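Local coordinates for glutamine amidotransferase domain-containing protein (Thermotoga maritima, PDB 1O1Y) that probably releases ammonia from glutamine for transfer to an acceptor substrate, as class I glutamine amidotransferases do, at residues A[160-165]-A[169-174]; A[145-150]-A[186-191]; A[123-128]-A[212-217]. All coordinates share one frame; numbering follows the deposited sequence.

Contact 1 (A[160-165]-A[169-174]); sequences ATRVFT and YENQGF
The guanidinium of Arg162 has Glu170 over one face and Asn171 at its edge, within a beta hairpin that joins strands 161-165 and 173-176 and carries a classic beta bulge. Glu170 CG stands 3.4 Å above the guanidinium plane, toward its rim, and the carboxylate is stacked only 11° from parallel to it. The salt bridge is long, Arg162 NH2 to Glu170 OE2 3.9 Å, and because the oxygen lies well out of the guanidinium plane it is a matter of charge alone. At the edge, Asn171 OD1 takes both Arg162 NE and Arg162 NH2 at 2.8 Å, nearly in the guanidinium plane. A bend at chi3 (-64°) turns the otherwise extended arginine into this side-on grip, while the bond of Asn171 ND2 to Phe154 O is consistent with OD1 being the end that faces the arginine. The Phe164 ring presents an edge to Gly173 CA; any side chain at Gly173 would run into that ring, so glycine suits the place. Phe174, on the arginine's face of the sheet, meets Ala160 through CD2 to CB, 3.7 Å. At the bulge, Gly173 O accepts Val163 N (2.9 Å) and Phe164 N (3.2 Å) from the same face of its plane, and Phe164 O likewise receives both Gln172 N and Gly173 N. Toward the turn, the Thr165 hydroxyl donates to a backbone carbonyl, OG1 to Glu170 O 2.8 Å.

Contact 2 (A[145-150]-A[186-191]); sequences RVFQWH and IEVGAR. With SO4 (sulfate ion), chain J; SO4 (sulfate ion), chain H; SO4 (sulfate ion), chain E.
Phe147, on strand 143-150, reaches toward Val188 in the loop that leads from the central sheet into helix 190-199. Its CB already points that way, and with CG anti to the backbone N (chi1 -179°) the ring is carried outward from the strand. Phe147 CD2 makes the touch, 4.1 Å from Val188 CB and equally near Val188 CG2. Beyond this pair, the ring also packs on Trp125 and Met193, and Val188 on Met193 and Trp196. One residue back, Val146 CG1 meets Ile186 CG2 at 4.0 Å; their branched methyls give the strand and the loop an apolar contact, and the Ile186 side chain also packs on Leu225 and Leu229 of helix 211-237. Next to it, Glu187 OE2 is bonded to His185 ND1, consistent with the His and Glu of the Cys-His-Glu triad of class I amidotransferases. Gly189 occupies the N-cap position of helix 190-199. Farther on, Arg191 NH1 donates to O3 of a sulfate ion (chain J), probably from the crystallisation liquor, at 3.3 Å. Between the two segments themselves, only branched aliphatic and aromatic carbons meet, which implies cohesion by burial and shape, with little directional restraint.

Contact 3 (A[123-128]-A[212-217]); sequences IGWYFV and RLLLET
Leu214 and Thr217, one helical turn apart on helix 211-237, receive Trp125 from strand 125-130 where the C-terminal helix lies against the mixed sheet of this flavodoxin-like fold. In sequence order, Leu214 comes first and works twice. Leu214 CD2 rests 3.7 Å from Gly124 CA and 4.0 Å from Trp125 CD1. Gly124 has a positive phi (131°), at which a side chain would be pressed against the preceding carbonyl, so glycine fits there. The backbone of Leu214 then offers its carbonyl to the indole: Trp125 NE1 donates to Leu214 O at 3.2 Å, in the carbonyl plane and on a lone pair, though the oxygen is tilted out of the ring plane. Leu215 turns from the strand to Ala190 and Lys194 of helix 190-199. Thr217 comes back over the indole: Thr217 CG2, set anti to the backbone N, makes a CH-pi contact with the five-membered ring of Trp125, 3.5 Å from its centroid and 9° off the normal. Tryptophan suits the site because one flat group supplies a donor at its edge and a face for a methyl. With an alanine here, the Leu214 carbonyl would probably lose its indole donor and the Thr217 methyl would be left over a gap. The threonine's branch carbon also joins in, Thr217 CB lying 3.6 Å from Trp125 CD1.

How the contacts relate
The three contacts reach one mixed sheet, in which strands 173-176, 161-165, 125-130 and 143-150 follow each other across it. Contact 1 is a hairpin of that sheet with part of its turn, whereas contacts 2 and 3 tie the sheet to the loop before helix 190-199 and to helix 211-237. The centres of contacts 2 and 3 are about 7 Å apart, and that of contact 1 lies about 17 Å from contact 2 and 20 Å from contact 3. Along the chain they are nested, contact 1 inside the loop closed by contact 2, and that inside contact 3. Gln172 OE1 and Gln148 NE2, 2.9 Å apart, link contacts 1 and 2. Contact 3 thus joins the C-terminal helix to the same sheet that carries contacts 1 and 2.

Contact 1 (A[160-165]-A[169-174])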
loop_
_atom_site.group_PDB
_atom_site.type_symbol
_atom_site.label_atom_id
_atom_site.label_comp_id
_atom_site.label_asym_id
_atom_site.label_seq_id
_atom_site.Cartn_x
_atom_site.Cartn_y
_atom_site.Cartn_z
ATOM N N ALA A 160 -7.669 9.913 12.306
ATOM C CA ALA A 160 -7.269 9.993 10.914
ATOM C C ALA A 160 -8.172 10.868 10.057
ATOM O O ALA A 160 -9.370 11.067 10.352
ATOM C CB ALA A 160 -7.194 8.581 10.319
ATOM N N THR A 161 -7.581 11.402 8.995
ATOM C CA THR A 161 -8.299 12.100 7.939
ATOM C C THR A 161 -8.560 11.186 6.802
ATOM O O THR A 161 -7.632 10.604 6.269
ATOM C CB THR A 161 -7.432 13.267 7.468
ATOM O OG1 THR A 161 -7.285 14.140 8.581
ATOM C CG2 THR A 161 -8.162 14.107 6.417
ATOM N N ARG A 162 -9.815 11.039 6.390
ATOM C CA ARG A 162 -10.097 10.292 5.161
ATOM C C ARG A 162 -9.634 11.113 3.961
ATOM O O ARG A 162 -9.932 12.299 3.877
ATOM C CB ARG A 162 -11.596 10.060 4.981
ATOM C CG ARG A 162 -11.935 9.170 3.774
ATOM C CD ARG A 162 -13.423 8.911 3.568
ATOM N NE ARG A 162 -13.997 8.157 4.689
ATOM C CZ ARG A 162 -14.774 8.634 5.652
ATOM N NH1 ARG A 162 -15.188 9.917 5.710
ATOM N NH2 ARG A 162 -15.163 7.785 6.598
ATOM N N VAL A 163 -8.874 10.484 3.082
ATOM C CA VAL A 163 -8.392 11.126 1.866
ATOM C C VAL A 163 -9.037 10.544 0.611
ATOM O O VAL A 163 -9.187 11.279 -0.384
ATOM C CB VAL A 163 -6.850 11.093 1.791
ATOM C CG1 VAL A 163 -6.318 11.763 0.504
ATOM C CG2 VAL A 163 -6.290 11.877 2.974
ATOM N N PHE A 164 -9.333 9.261 0.617
ATOM C CA PHE A 164 -10.018 8.632 -0.488
ATOM C C PHE A 164 -11.240 7.830 -0.067
ATOM O O PHE A 164 -11.230 7.110 0.943
ATOM C CB PHE A 164 -9.097 7.713 -1.292
ATOM C CG PHE A 164 -7.926 8.432 -1.943
ATOM C CD1 PHE A 164 -8.069 9.065 -3.193
ATOM C CD2 PHE A 164 -6.720 8.524 -1.283
ATOM C CE1 PHE A 164 -7.015 9.737 -3.778
ATOM C CE2 PHE A 164 -5.680 9.211 -1.875
ATOM C CZ PHE A 164 -5.834 9.830 -3.120
ATOM N N THR A 165 -12.243 7.886 -0.925
ATOM C CA THR A 165 -13.439 7.067 -0.821
ATOM C C THR A 165 -13.750 6.366 -2.137
ATOM O O THR A 165 -13.036 6.508 -3.103
ATOM C CB THR A 165 -14.596 7.957 -0.319
ATOM O OG1 THR A 165 -15.703 7.152 0.124
ATOM C CG2 THR A 165 -15.147 8.822 -1.431
ATOM N N TYR A 169 -16.730 1.156 -1.119
ATOM C CA TYR A 169 -16.081 1.223 0.202
ATOM C C TYR A 169 -15.831 2.674 0.569
ATOM O O TYR A 169 -15.130 3.440 -0.135
ATOM C CB TYR A 169 -14.784 0.341 0.257
ATOM C CG TYR A 169 -15.195 -1.078 0.133
ATOM C CD1 TYR A 169 -15.892 -1.683 1.168
ATOM C CD2 TYR A 169 -15.031 -1.784 -1.044
ATOM C CE1 TYR A 169 -16.405 -2.948 1.043
ATOM C CE2 TYR A 169 -15.539 -3.103 -1.173
ATOM C CZ TYR A 169 -16.217 -3.670 -0.094
ATOM O OH TYR A 169 -16.775 -4.924 -0.085
ATOM N N GLU A 170 -16.438 3.070 1.684
ATOM C CA GLU A 170 -16.313 4.441 2.153
ATOM C C GLU A 170 -14.840 4.796 2.434
ATOM O O GLU A 170 -14.403 5.941 2.224
ATOM C CB GLU A 170 -17.121 4.632 3.438
ATOM C CG GLU A 170 -17.118 6.081 3.910
ATOM C CD GLU A 170 -18.130 6.349 5.012
ATOM O OE1 GLU A 170 -18.299 5.475 5.880
ATOM O OE2 GLU A 170 -18.753 7.436 5.019
ATOM N N ASN A 171 -14.086 3.827 2.945
ATOM C CA ASN A 171 -12.707 4.099 3.379
ATOM C C ASN A 171 -11.666 3.466 2.467
ATOM O O ASN A 171 -11.395 2.284 2.545
ATOM C CB ASN A 171 -12.536 3.667 4.837
ATOM C CG ASN A 171 -13.516 4.337 5.750
ATOM O OD1 ASN A 171 -13.679 5.568 5.707
ATOM N ND2 ASN A 171 -14.172 3.549 6.620
ATOM N N GLN A 172 -11.146 4.277 1.557
ATOM C CA GLN A 172 -10.131 3.809 0.595
ATOM C C GLN A 172 -8.747 4.293 0.942
ATOM O O GLN A 172 -7.764 3.724 0.471
ATOM C CB GLN A 172 -10.534 4.235 -0.813
ATOM C CG GLN A 172 -11.687 3.356 -1.364
ATOM C CD GLN A 172 -11.276 1.979 -1.841
ATOM O OE1 GLN A 172 -10.086 1.643 -1.796
ATOM N NE2 GLN A 172 -12.262 1.177 -2.316
ATOM N N GLY A 173 -8.637 5.383 1.675
ATOM C CA GLY A 173 -7.321 5.913 2.026
ATOM C C GLY A 173 -7.436 6.968 3.126
ATOM O O GLY A 173 -8.460 7.667 3.230
ATOM N N PHE A 174 -6.419 7.045 3.983
ATOM C CA PHE A 174 -6.424 7.952 5.101
ATOM C C PHE A 174 -5.017 8.354 5.453
ATOM O O PHE A 174 -4.071 7.724 5.051
ATOM C CB PHE A 174 -7.150 7.350 6.314
ATOM C CG PHE A 174 -6.451 6.152 6.907
ATOM C CD1 PHE A 174 -6.699 4.868 6.429
ATOM C CD2 PHE A 174 -5.515 6.320 7.917
ATOM C CE1 PHE A 174 -6.043 3.781 6.981
ATOM C CE2 PHE A 174 -4.865 5.208 8.490
ATOM C CZ PHE A 174 -5.123 3.945 8.010
#

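Contact 2 (A[145-150]-A[186-191])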
loop_
_atom_site.group_PDB
_atom_site.type_symbol
_atom_site.label_atom_id
_atom_site.label_comp_id
_atom_site.label_asym_id
_atom_site.label_seq_id
_atom_site.Cartn_x
_atom_site.Cartn_y
_atom_site.Cartn_z
ATOM N N ARG A 145 -8.619 6.360 -11.526
ATOM C CA ARG A 145 -8.688 4.921 -11.739
ATOM C C ARG A 145 -7.466 4.251 -11.154
ATOM O O ARG A 145 -6.332 4.617 -11.449
ATOM C CB ARG A 145 -8.790 4.629 -13.216
ATOM C CG ARG A 145 -9.187 3.231 -13.498
ATOM C CD ARG A 145 -9.377 2.936 -15.003
ATOM N NE ARG A 145 -10.597 3.537 -15.532
ATOM C CZ ARG A 145 -10.661 4.605 -16.323
ATOM N NH1 ARG A 145 -9.560 5.252 -16.726
ATOM N NH2 ARG A 145 -11.848 5.014 -16.761
ATOM N N VAL A 146 -7.713 3.291 -10.266
ATOM C CA VAL A 146 -6.660 2.595 -9.542
ATOM C C VAL A 146 -6.895 1.081 -9.526
ATOM O O VAL A 146 -8.002 0.569 -9.864
ATOM C CB VAL A 146 -6.557 3.102 -8.084
ATOM C CG1 VAL A 146 -6.302 4.575 -8.048
ATOM C CG2 VAL A 146 -7.788 2.699 -7.280
ATOM N N PHE A 147 -5.850 0.348 -9.169
ATOM C CA PHE A 147 -5.934 -1.116 -9.168
ATOM C C PHE A 147 -6.211 -1.660 -7.741
ATOM O O PHE A 147 -5.584 -1.268 -6.760
ATOM C CB PHE A 147 -4.662 -1.713 -9.706
ATOM C CG PHE A 147 -4.665 -3.202 -9.775
ATOM C CD1 PHE A 147 -5.545 -3.876 -10.603
ATOM C CD2 PHE A 147 -3.723 -3.932 -9.043
ATOM C CE1 PHE A 147 -5.499 -5.293 -10.673
ATOM C CE2 PHE A 147 -3.674 -5.301 -9.113
ATOM C CZ PHE A 147 -4.582 -5.984 -9.914
ATOM N N GLN A 148 -7.183 -2.538 -7.658
ATOM C CA GLN A 148 -7.667 -3.088 -6.390
ATOM C C GLN A 148 -7.524 -4.580 -6.394
ATOM O O GLN A 148 -7.763 -5.261 -7.415
ATOM C CB GLN A 148 -9.162 -2.800 -6.193
ATOM C CG GLN A 148 -9.490 -1.304 -6.096
ATOM C CD GLN A 148 -9.218 -0.721 -4.728
ATOM O OE1 GLN A 148 -8.495 -1.307 -3.914
ATOM N NE2 GLN A 148 -9.813 0.454 -4.462
ATOM N N TRP A 149 -7.177 -5.117 -5.244
ATOM C CA TRP A 149 -7.211 -6.544 -5.050
ATOM C C TRP A 149 -7.456 -6.845 -3.572
ATOM O O TRP A 149 -6.555 -7.230 -2.842
ATOM C CB TRP A 149 -5.911 -7.200 -5.519
ATOM C CG TRP A 149 -6.099 -8.691 -5.812
ATOM C CD1 TRP A 149 -6.706 -9.618 -5.021
ATOM C CD2 TRP A 149 -5.701 -9.387 -7.002
ATOM N NE1 TRP A 149 -6.718 -10.840 -5.651
ATOM C CE2 TRP A 149 -6.085 -10.725 -6.857
ATOM C CE3 TRP A 149 -5.068 -9.006 -8.179
ATOM C CZ2 TRP A 149 -5.837 -11.681 -7.846
ATOM C CZ3 TRP A 149 -4.812 -9.959 -9.145
ATOM C CH2 TRP A 149 -5.198 -11.266 -8.974
ATOM N N HIS A 150 -8.700 -6.681 -3.130
ATOM C CA HIS A 150 -8.995 -6.807 -1.701
ATOM C C HIS A 150 -10.436 -7.224 -1.478
ATOM O O HIS A 150 -11.325 -6.856 -2.229
ATOM C CB HIS A 150 -8.681 -5.497 -0.946
ATOM C CG HIS A 150 -9.712 -4.426 -1.121
ATOM N ND1 HIS A 150 -10.703 -4.188 -0.184
ATOM C CD2 HIS A 150 -9.938 -3.556 -2.135
ATOM C CE1 HIS A 150 -11.494 -3.221 -0.623
ATOM N NE2 HIS A 150 -11.064 -2.836 -1.814
ATOM N N ILE A 186 -1.371 2.033 -6.697
ATOM C CA ILE A 186 -0.933 2.895 -7.772
ATOM C C ILE A 186 0.488 2.533 -8.194
ATOM O O ILE A 186 1.062 3.204 -9.076
ATOM C CB ILE A 186 -1.012 4.392 -7.383
ATOM C CG1 ILE A 186 -0.059 4.749 -6.249
ATOM C CG2 ILE A 186 -2.430 4.782 -7.014
ATOM C CD1 ILE A 186 -0.050 6.263 -5.861
ATOM N N GLU A 187 1.027 1.450 -7.624
ATOM C CA GLU A 187 2.393 0.968 -7.963
ATOM C C GLU A 187 2.439 -0.167 -8.955
ATOM O O GLU A 187 3.519 -0.640 -9.302
ATOM C CB GLU A 187 3.171 0.587 -6.706
ATOM C CG GLU A 187 2.879 -0.791 -6.114
ATOM C CD GLU A 187 1.542 -0.920 -5.362
ATOM O OE1 GLU A 187 0.757 0.065 -5.185
ATOM O OE2 GLU A 187 1.284 -2.057 -4.878
ATOM N N VAL A 188 1.274 -0.651 -9.384
ATOM C CA VAL A 188 1.207 -1.764 -10.316
ATOM C C VAL A 188 1.021 -1.221 -11.739
ATOM O O VAL A 188 -0.084 -0.835 -12.150
ATOM C CB VAL A 188 0.108 -2.792 -9.925
ATOM C CG1 VAL A 188 0.081 -3.986 -10.928
ATOM C CG2 VAL A 188 0.308 -3.309 -8.498
ATOM N N GLY A 189 2.132 -1.202 -12.451
ATOM C CA GLY A 189 2.197 -0.882 -13.864
ATOM C C GLY A 189 2.141 -2.147 -14.686
ATOM O O GLY A 189 1.871 -3.210 -14.132
ATOM N N ALA A 190 2.396 -2.040 -15.980
ATOM C CA ALA A 190 2.243 -3.199 -16.850
ATOM C C ALA A 190 3.234 -4.336 -16.518
ATOM O O ALA A 190 2.848 -5.489 -16.516
ATOM C CB ALA A 190 2.355 -2.795 -18.303
ATOM N N ARG A 191 4.496 -4.012 -16.246
ATOM C CA ARG A 191 5.523 -5.039 -15.945
ATOM C C ARG A 191 5.141 -5.837 -14.677
ATOM O O ARG A 191 5.178 -7.061 -14.673
ATOM C CB ARG A 191 6.883 -4.356 -15.753
ATOM C CG ARG A 191 7.988 -5.261 -15.203
ATOM C CD ARG A 191 9.303 -4.502 -14.800
ATOM N NE ARG A 191 9.135 -3.505 -13.725
ATOM C CZ ARG A 191 9.015 -3.761 -12.412
ATOM N NH1 ARG A 191 9.044 -5.003 -11.942
ATOM N NH2 ARG A 191 8.860 -2.751 -11.554
HETATM S S SO4 J . 10.256 -8.152 -13.969
HETATM O O1 SO4 J . 11.185 -9.184 -13.519
HETATM O O2 SO4 J . 9.845 -8.382 -15.358
HETATM O O3 SO4 J . 10.939 -6.869 -13.844
HETATM O O4 SO4 J . 9.063 -8.194 -13.134
HETATM S S SO4 H . -9.438 8.872 -19.566
HETATM O O1 SO4 H . -9.186 9.025 -20.995
HETATM O O2 SO4 H . -8.586 9.781 -18.809
HETATM O O3 SO4 H . -9.162 7.528 -19.022
HETATM O O4 SO4 H . -10.801 9.304 -19.320
HETATM S S SO4 E . -14.860 7.741 -17.717
HETATM O O1 SO4 E . -15.375 8.136 -19.008
HETATM O O2 SO4 E . -14.107 8.821 -17.151
HETATM O O3 SO4 E . -14.032 6.549 -17.801
HETATM O O4 SO4 E . -15.981 7.317 -16.910
#

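Contact 3 (A[123-128]-A[212-217])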
loop_
_atom_site.group_PDB
_atom_site.type_symbol
_atom_site.label_atom_id
_atom_site.label_comp_id
_atom_site.label_asym_id
_atom_site.label_seq_id
_atom_site.Cartn_x
_atom_site.Cartn_y
_atom_site.Cartn_z
ATOM N N ILE A 123 -11.438 -6.570 -7.342
ATOM C CA ILE A 123 -10.290 -7.143 -7.997
ATOM C C ILE A 123 -10.318 -6.601 -9.419
ATOM O O ILE A 123 -11.190 -6.946 -10.214
ATOM C CB ILE A 123 -10.302 -8.654 -8.017
ATOM C CG1 ILE A 123 -10.344 -9.207 -6.592
ATOM C CG2 ILE A 123 -9.064 -9.152 -8.798
ATOM C CD1 ILE A 123 -10.486 -10.720 -6.519
ATOM N N GLY A 124 -9.399 -5.696 -9.705
ATOM C CA GLY A 124 -9.405 -5.028 -10.997
ATOM C C GLY A 124 -9.288 -3.537 -10.906
ATOM O O GLY A 124 -8.835 -3.014 -9.911
ATOM N N TRP A 125 -9.764 -2.845 -11.950
ATOM C CA TRP A 125 -9.558 -1.401 -12.037
ATOM C C TRP A 125 -10.848 -0.668 -11.663
ATOM O O TRP A 125 -11.917 -0.986 -12.196
ATOM C CB TRP A 125 -9.103 -1.068 -13.475
ATOM C CG TRP A 125 -7.698 -1.509 -13.722
ATOM C CD1 TRP A 125 -7.289 -2.669 -14.306
ATOM C CD2 TRP A 125 -6.508 -0.790 -13.381
ATOM N NE1 TRP A 125 -5.907 -2.708 -14.347
ATOM C CE2 TRP A 125 -5.410 -1.569 -13.793
ATOM C CE3 TRP A 125 -6.257 0.440 -12.802
ATOM C CZ2 TRP A 125 -4.102 -1.159 -13.624
ATOM C CZ3 TRP A 125 -4.972 0.853 -12.636
ATOM C CH2 TRP A 125 -3.892 0.048 -13.061
ATOM N N TYR A 126 -10.757 0.246 -10.700
ATOM C CA TYR A 126 -11.918 0.914 -10.131
ATOM C C TYR A 126 -11.572 2.362 -9.910
ATOM O O TYR A 126 -10.435 2.708 -9.697
ATOM C CB TYR A 126 -12.316 0.306 -8.758
ATOM C CG TYR A 126 -12.770 -1.153 -8.767
ATOM C CD1 TYR A 126 -11.870 -2.188 -8.886
ATOM C CD2 TYR A 126 -14.105 -1.497 -8.612
ATOM C CE1 TYR A 126 -12.269 -3.472 -8.909
ATOM C CE2 TYR A 126 -14.515 -2.825 -8.603
ATOM C CZ TYR A 126 -13.581 -3.816 -8.740
ATOM O OH TYR A 126 -13.970 -5.158 -8.748
ATOM N N PHE A 127 -12.597 3.200 -9.877
ATOM C CA PHE A 127 -12.429 4.581 -9.390
ATOM C C PHE A 127 -12.376 4.688 -7.863
ATOM O O PHE A 127 -13.106 4.001 -7.138
ATOM C CB PHE A 127 -13.590 5.447 -9.891
ATOM C CG PHE A 127 -13.517 5.784 -11.371
ATOM C CD1 PHE A 127 -12.463 6.480 -11.880
ATOM C CD2 PHE A 127 -14.524 5.405 -12.231
ATOM C CE1 PHE A 127 -12.388 6.821 -13.238
ATOM C CE2 PHE A 127 -14.428 5.719 -13.595
ATOM C CZ PHE A 127 -13.358 6.428 -14.073
ATOM N N VAL A 128 -11.566 5.634 -7.398
ATOM C CA VAL A 128 -11.598 6.178 -6.062
ATOM C C VAL A 128 -11.701 7.675 -6.240
ATOM O O VAL A 128 -11.310 8.245 -7.265
ATOM C CB VAL A 128 -10.340 5.855 -5.215
ATOM C CG1 VAL A 128 -10.322 4.350 -4.909
ATOM C CG2 VAL A 128 -9.060 6.312 -5.861
ATOM N N ARG A 212 -6.208 -10.195 -19.782
ATOM C CA ARG A 212 -5.899 -9.341 -20.939
ATOM C C ARG A 212 -6.329 -7.916 -20.675
ATOM O O ARG A 212 -5.567 -6.961 -20.886
ATOM C CB ARG A 212 -6.584 -9.865 -22.207
ATOM N N LEU A 213 -7.528 -7.752 -20.152
ATOM C CA LEU A 213 -8.011 -6.424 -19.849
ATOM C C LEU A 213 -7.319 -5.760 -18.655
ATOM O O LEU A 213 -7.065 -4.546 -18.677
ATOM C CB LEU A 213 -9.503 -6.464 -19.606
ATOM C CG LEU A 213 -10.365 -7.060 -20.706
ATOM C CD1 LEU A 213 -11.841 -6.877 -20.283
ATOM C CD2 LEU A 213 -10.065 -6.456 -22.096
ATOM N N LEU A 214 -7.030 -6.513 -17.581
ATOM C CA LEU A 214 -6.212 -5.974 -16.514
ATOM C C LEU A 214 -4.881 -5.409 -17.045
ATOM O O LEU A 214 -4.406 -4.365 -16.597
ATOM C CB LEU A 214 -5.897 -7.042 -15.443
ATOM C CG LEU A 214 -7.066 -7.697 -14.709
ATOM C CD1 LEU A 214 -6.515 -8.660 -13.668
ATOM C CD2 LEU A 214 -7.867 -6.649 -13.993
ATOM N N LEU A 215 -4.259 -6.127 -17.962
ATOM C CA LEU A 215 -2.941 -5.725 -18.439
ATOM C C LEU A 215 -3.054 -4.501 -19.369
ATOM O O LEU A 215 -2.245 -3.578 -19.294
ATOM C CB LEU A 215 -2.277 -6.869 -19.187
ATOM C CG LEU A 215 -0.925 -6.599 -19.807
ATOM C CD1 LEU A 215 0.066 -6.067 -18.799
ATOM C CD2 LEU A 215 -0.421 -7.873 -20.447
ATOM N N GLU A 216 -4.049 -4.516 -20.245
ATOM C CA GLU A 216 -4.241 -3.417 -21.175
ATOM C C GLU A 216 -4.518 -2.141 -20.408
ATOM O O GLU A 216 -3.938 -1.094 -20.710
ATOM C CB GLU A 216 -5.394 -3.687 -22.123
ATOM C CG GLU A 216 -5.012 -4.602 -23.244
ATOM C CD GLU A 216 -6.211 -4.957 -24.126
ATOM O OE1 GLU A 216 -7.305 -4.342 -23.962
ATOM O OE2 GLU A 216 -6.049 -5.865 -24.967
ATOM N N THR A 217 -5.345 -2.226 -19.368
ATOM C CA THR A 217 -5.579 -1.051 -18.543
ATOM C C THR A 217 -4.311 -0.606 -17.798
ATOM O O THR A 217 -4.058 0.611 -17.650
ATOM C CB THR A 217 -6.766 -1.281 -17.609
ATOM O OG1 THR A 217 -7.919 -1.593 -18.426
ATOM C CG2 THR A 217 -7.104 -0.071 -16.825
#